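Local coordinates for PHD-type domain-containing protein (Chaetomium thermophilum, PDB 6VHF), which probably binds RbBP5 through this C-terminal part of Cfp1, whose zinc finger stabilizes Cfp1 within the H3K4 methyltransferase complex COMPASS, at residues Q23-A37 with R62-L76. Sequence-based numbering, arbitrary orientation.
Sequences QIALCRQMLQLIELA and RLDTVGAAHQFSLFL
Gln23 enters the face of helix 64-77 as a knob into a hole formed by Ala69, Phe72, Ser73 and Leu76. CG lies anti to the backbone N (chi1 -171°) and the chain then bends at chi2, which carries the amide in among these four residues. There Gln23 NE2 donates to Ser73 OG at 3.1 Å in a nearly straight bond (N-H...O angle 165°), and Ser73 OG lies close to the plane of the Gln23 amide. The planes of that amide and the Phe72 ring are nearly perpendicular, 86° apart, with Gln23 OE1 3.3 Å from Phe72 CD2, while Leu76 CD1 packs on the aliphatic stem, 3.6 Å from Gln23 CB. With an alanine at Gln23, Ser73 would probably lose this amide donor and the hole would be left poorly filled.

Farther along, the contact is mostly apolar. Met30 folds back along its chain and lies alongside Val66, the two pointing opposite ways, with Met30 SD 3.6 Å from Val66 CG2; its CG meets Ala69 CB. Leu63 CD2 reaches between Leu33 and Ile34, 3.9 Å from Leu33 CG, and Leu63 CD1 rests on Ala37 CB at 3.7 Å. At the margin, Leu36 CD2 touches the guanidinium of Arg62, whose NH2 forms a salt bridge with Asp60.

The short segments run antiparallel, 10.2 Å between axes at closest approach. Helix 141-177 adds Ile153 against Cys27 and Asp152 to His70 ND1, completing a three-helix arrangement beside the zinc site of Cys57, Cys130, Cys135 and His138: an antiparallel helical packing with a knobs-into-holes element at Gln23.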
# COMPACT_ATOMS: atom_id res chain seq x y z
N GLN A 23 -0.95 -7.20 3.44
CA GLN A 23 -1.20 -5.90 2.81
C GLN A 23 0.06 -5.03 2.82
O GLN A 23 0.32 -4.27 1.87
CB GLN A 23 -2.35 -5.19 3.51
CG GLN A 23 -2.85 -3.91 2.79
CD GLN A 23 -3.28 -4.15 1.34
OE1 GLN A 23 -3.47 -5.29 0.92
NE2 GLN A 23 -3.44 -3.08 0.58
N ILE A 24 0.86 -5.11 3.89
CA ILE A 24 2.09 -4.32 3.93
C ILE A 24 3.06 -4.80 2.87
O ILE A 24 3.71 -3.98 2.19
CB ILE A 24 2.71 -4.36 5.34
CG1 ILE A 24 1.94 -3.42 6.28
CG2 ILE A 24 4.18 -4.00 5.28
CD1 ILE A 24 2.32 -3.53 7.78
N ALA A 25 3.18 -6.12 2.70
CA ALA A 25 3.98 -6.68 1.61
C ALA A 25 3.52 -6.14 0.25
O ALA A 25 4.35 -5.72 -0.58
CB ALA A 25 3.91 -8.20 1.63
N LEU A 26 2.21 -6.15 0.01
CA LEU A 26 1.70 -5.57 -1.23
C LEU A 26 2.16 -4.13 -1.38
O LEU A 26 2.57 -3.72 -2.46
CB LEU A 26 0.17 -5.65 -1.27
CG LEU A 26 -0.50 -4.99 -2.48
CD1 LEU A 26 0.17 -5.44 -3.79
CD2 LEU A 26 -1.99 -5.27 -2.53
N CYS A 27 2.14 -3.36 -0.27
CA CYS A 27 2.52 -1.96 -0.29
C CYS A 27 3.99 -1.79 -0.66
O CYS A 27 4.35 -0.85 -1.40
CB CYS A 27 2.24 -1.33 1.07
SG CYS A 27 0.50 -0.87 1.37
N ARG A 28 4.86 -2.66 -0.14
CA ARG A 28 6.27 -2.57 -0.49
C ARG A 28 6.47 -2.78 -1.99
O ARG A 28 7.32 -2.14 -2.60
CB ARG A 28 7.10 -3.56 0.32
CG ARG A 28 6.98 -3.37 1.83
CD ARG A 28 8.12 -4.00 2.65
NE ARG A 28 7.81 -3.89 4.08
CZ ARG A 28 8.14 -2.85 4.84
NH1 ARG A 28 8.79 -1.83 4.29
NH2 ARG A 28 7.81 -2.81 6.14
N GLN A 29 5.68 -3.68 -2.59
CA GLN A 29 5.74 -3.92 -4.02
C GLN A 29 5.17 -2.76 -4.81
O GLN A 29 5.63 -2.49 -5.93
CB GLN A 29 4.99 -5.19 -4.38
CG GLN A 29 5.70 -6.43 -3.93
CD GLN A 29 4.86 -7.66 -4.13
OE1 GLN A 29 4.78 -8.52 -3.26
NE2 GLN A 29 4.22 -7.76 -5.30
N MET A 30 4.16 -2.06 -4.28
CA MET A 30 3.74 -0.82 -4.92
C MET A 30 4.89 0.19 -4.92
O MET A 30 5.09 0.91 -5.91
CB MET A 30 2.50 -0.26 -4.24
CG MET A 30 1.26 -1.15 -4.33
SD MET A 30 0.70 -1.42 -6.05
CE MET A 30 1.56 -2.92 -6.55
N LEU A 31 5.68 0.22 -3.85
CA LEU A 31 6.83 1.12 -3.86
C LEU A 31 7.82 0.73 -4.94
O LEU A 31 8.39 1.60 -5.61
CB LEU A 31 7.50 1.17 -2.49
CG LEU A 31 6.61 1.86 -1.44
CD1 LEU A 31 7.11 1.64 -0.01
CD2 LEU A 31 6.47 3.35 -1.75
N GLN A 32 8.02 -0.57 -5.18
CA GLN A 32 8.90 -0.95 -6.28
C GLN A 32 8.31 -0.55 -7.62
O GLN A 32 9.03 -0.04 -8.50
CB GLN A 32 9.17 -2.45 -6.28
CG GLN A 32 9.78 -3.00 -5.00
CD GLN A 32 10.20 -4.44 -5.18
OE1 GLN A 32 9.43 -5.36 -4.93
NE2 GLN A 32 11.43 -4.64 -5.65
N LEU A 33 7.01 -0.78 -7.81
CA LEU A 33 6.35 -0.36 -9.04
C LEU A 33 6.54 1.13 -9.28
O LEU A 33 6.88 1.55 -10.40
CB LEU A 33 4.87 -0.71 -8.96
CG LEU A 33 3.98 -0.27 -10.12
CD1 LEU A 33 4.41 -0.96 -11.40
CD2 LEU A 33 2.50 -0.55 -9.80
N ILE A 34 6.34 1.95 -8.25
CA ILE A 34 6.55 3.38 -8.38
C ILE A 34 8.00 3.67 -8.74
O ILE A 34 8.29 4.50 -9.62
CB ILE A 34 6.15 4.10 -7.08
CG1 ILE A 34 4.67 3.89 -6.78
CG2 ILE A 34 6.45 5.57 -7.18
CD1 ILE A 34 4.29 4.34 -5.37
N GLU A 35 8.95 3.00 -8.08
CA GLU A 35 10.35 3.15 -8.46
C GLU A 35 10.57 2.74 -9.92
O GLU A 35 11.29 3.41 -10.66
CB GLU A 35 11.24 2.33 -7.54
CG GLU A 35 12.51 3.04 -7.12
CD GLU A 35 13.32 2.26 -6.06
OE1 GLU A 35 14.43 1.79 -6.40
OE2 GLU A 35 12.83 2.13 -4.90
N LEU A 36 9.99 1.61 -10.35
CA LEU A 36 10.17 1.20 -11.74
C LEU A 36 9.63 2.26 -12.70
O LEU A 36 10.24 2.53 -13.74
CB LEU A 36 9.53 -0.16 -11.99
CG LEU A 36 9.30 -0.58 -13.44
CD1 LEU A 36 10.61 -0.69 -14.20
CD2 LEU A 36 8.54 -1.89 -13.53
N ALA A 37 8.50 2.88 -12.34
CA ALA A 37 7.90 3.91 -13.19
C ALA A 37 8.81 5.13 -13.27
O ALA A 37 9.07 5.64 -14.37
CB ALA A 37 6.52 4.29 -12.66
N ARG A 62 0.19 1.10 -15.10
CA ARG A 62 0.12 0.12 -14.02
C ARG A 62 0.02 0.79 -12.66
O ARG A 62 -0.41 0.13 -11.71
CB ARG A 62 1.35 -0.78 -14.07
CG ARG A 62 1.42 -1.67 -15.31
CD ARG A 62 2.78 -2.32 -15.42
NE ARG A 62 3.84 -1.34 -15.69
CZ ARG A 62 5.09 -1.67 -15.98
NH1 ARG A 62 5.42 -2.96 -16.02
NH2 ARG A 62 6.00 -0.74 -16.23
N LEU A 63 0.39 2.07 -12.55
CA LEU A 63 0.30 2.76 -11.27
C LEU A 63 -1.14 2.93 -10.80
O LEU A 63 -1.36 3.35 -9.65
CB LEU A 63 0.98 4.13 -11.35
CG LEU A 63 2.50 4.08 -11.57
CD1 LEU A 63 3.08 5.45 -11.90
CD2 LEU A 63 3.23 3.50 -10.37
N ASP A 64 -2.13 2.60 -11.63
CA ASP A 64 -3.51 2.62 -11.16
C ASP A 64 -3.75 1.52 -10.13
O ASP A 64 -4.62 1.68 -9.26
CB ASP A 64 -4.46 2.47 -12.34
CG ASP A 64 -4.37 3.63 -13.29
OD1 ASP A 64 -3.66 4.62 -12.97
OD2 ASP A 64 -4.98 3.56 -14.37
N THR A 65 -3.00 0.42 -10.21
CA THR A 65 -3.00 -0.59 -9.15
C THR A 65 -2.78 0.04 -7.78
O THR A 65 -3.40 -0.37 -6.80
CB THR A 65 -1.92 -1.63 -9.43
OG1 THR A 65 -2.04 -2.06 -10.79
CG2 THR A 65 -2.09 -2.83 -8.53
N VAL A 66 -1.90 1.04 -7.71
CA VAL A 66 -1.63 1.69 -6.43
C VAL A 66 -2.91 2.30 -5.87
O VAL A 66 -3.13 2.27 -4.66
CB VAL A 66 -0.52 2.75 -6.60
CG1 VAL A 66 -0.38 3.58 -5.34
CG2 VAL A 66 0.78 2.09 -6.95
N GLY A 67 -3.78 2.81 -6.75
CA GLY A 67 -5.03 3.40 -6.28
C GLY A 67 -5.93 2.40 -5.56
O GLY A 67 -6.47 2.70 -4.49
N ALA A 68 -6.10 1.21 -6.14
CA ALA A 68 -6.94 0.20 -5.51
C ALA A 68 -6.26 -0.48 -4.33
O ALA A 68 -6.93 -0.86 -3.37
CB ALA A 68 -7.36 -0.86 -6.53
N ALA A 69 -4.92 -0.64 -4.38
CA ALA A 69 -4.21 -1.13 -3.21
C ALA A 69 -4.41 -0.18 -2.03
O ALA A 69 -4.62 -0.62 -0.89
CB ALA A 69 -2.72 -1.31 -3.53
N HIS A 70 -4.39 1.13 -2.29
CA HIS A 70 -4.61 2.10 -1.23
C HIS A 70 -6.01 1.99 -0.64
O HIS A 70 -6.21 2.21 0.56
CB HIS A 70 -4.39 3.52 -1.76
CG HIS A 70 -4.69 4.59 -0.76
ND1 HIS A 70 -4.10 4.65 0.49
CD2 HIS A 70 -5.55 5.64 -0.81
CE1 HIS A 70 -4.57 5.69 1.15
NE2 HIS A 70 -5.45 6.30 0.39
N GLN A 71 -7.01 1.67 -1.47
CA GLN A 71 -8.36 1.58 -0.94
C GLN A 71 -8.50 0.35 -0.05
O GLN A 71 -9.12 0.42 1.02
CB GLN A 71 -9.38 1.55 -2.08
CG GLN A 71 -10.81 1.83 -1.62
CD GLN A 71 -11.04 3.28 -1.21
OE1 GLN A 71 -10.41 4.19 -1.75
NE2 GLN A 71 -11.94 3.49 -0.25
N PHE A 72 -7.90 -0.77 -0.47
CA PHE A 72 -7.89 -1.97 0.36
C PHE A 72 -7.21 -1.73 1.70
O PHE A 72 -7.60 -2.33 2.71
CB PHE A 72 -7.20 -3.11 -0.39
CG PHE A 72 -7.56 -4.47 0.13
CD1 PHE A 72 -8.81 -4.70 0.67
CD2 PHE A 72 -6.64 -5.50 0.08
CE1 PHE A 72 -9.14 -5.96 1.15
CE2 PHE A 72 -6.97 -6.76 0.56
CZ PHE A 72 -8.22 -6.99 1.10
N SER A 73 -6.18 -0.87 1.73
CA SER A 73 -5.55 -0.53 3.00
C SER A 73 -6.54 0.18 3.91
O SER A 73 -6.61 -0.11 5.11
CB SER A 73 -4.32 0.35 2.80
OG SER A 73 -3.28 -0.39 2.18
N LEU A 74 -7.32 1.11 3.35
CA LEU A 74 -8.36 1.79 4.12
C LEU A 74 -9.41 0.79 4.63
O LEU A 74 -9.87 0.90 5.77
CB LEU A 74 -8.99 2.88 3.26
CG LEU A 74 -8.00 3.90 2.69
CD1 LEU A 74 -8.63 4.83 1.68
CD2 LEU A 74 -7.43 4.71 3.83
N PHE A 75 -9.81 -0.17 3.79
CA PHE A 75 -10.73 -1.22 4.24
C PHE A 75 -10.18 -1.94 5.47
O PHE A 75 -10.86 -2.04 6.49
CB PHE A 75 -10.97 -2.21 3.09
CG PHE A 75 -11.94 -3.34 3.41
CD1 PHE A 75 -11.58 -4.38 4.26
CD2 PHE A 75 -13.20 -3.35 2.83
CE1 PHE A 75 -12.46 -5.42 4.54
CE2 PHE A 75 -14.09 -4.38 3.11
CZ PHE A 75 -13.72 -5.42 3.96
N LEU A 76 -8.95 -2.45 5.38
CA LEU A 76 -8.36 -3.19 6.49
C LEU A 76 -8.09 -2.32 7.71
O LEU A 76 -7.71 -2.85 8.75
CB LEU A 76 -7.06 -3.87 6.04
CG LEU A 76 -7.16 -4.93 4.93
CD1 LEU A 76 -5.79 -5.42 4.51
CD2 LEU A 76 -8.03 -6.11 5.35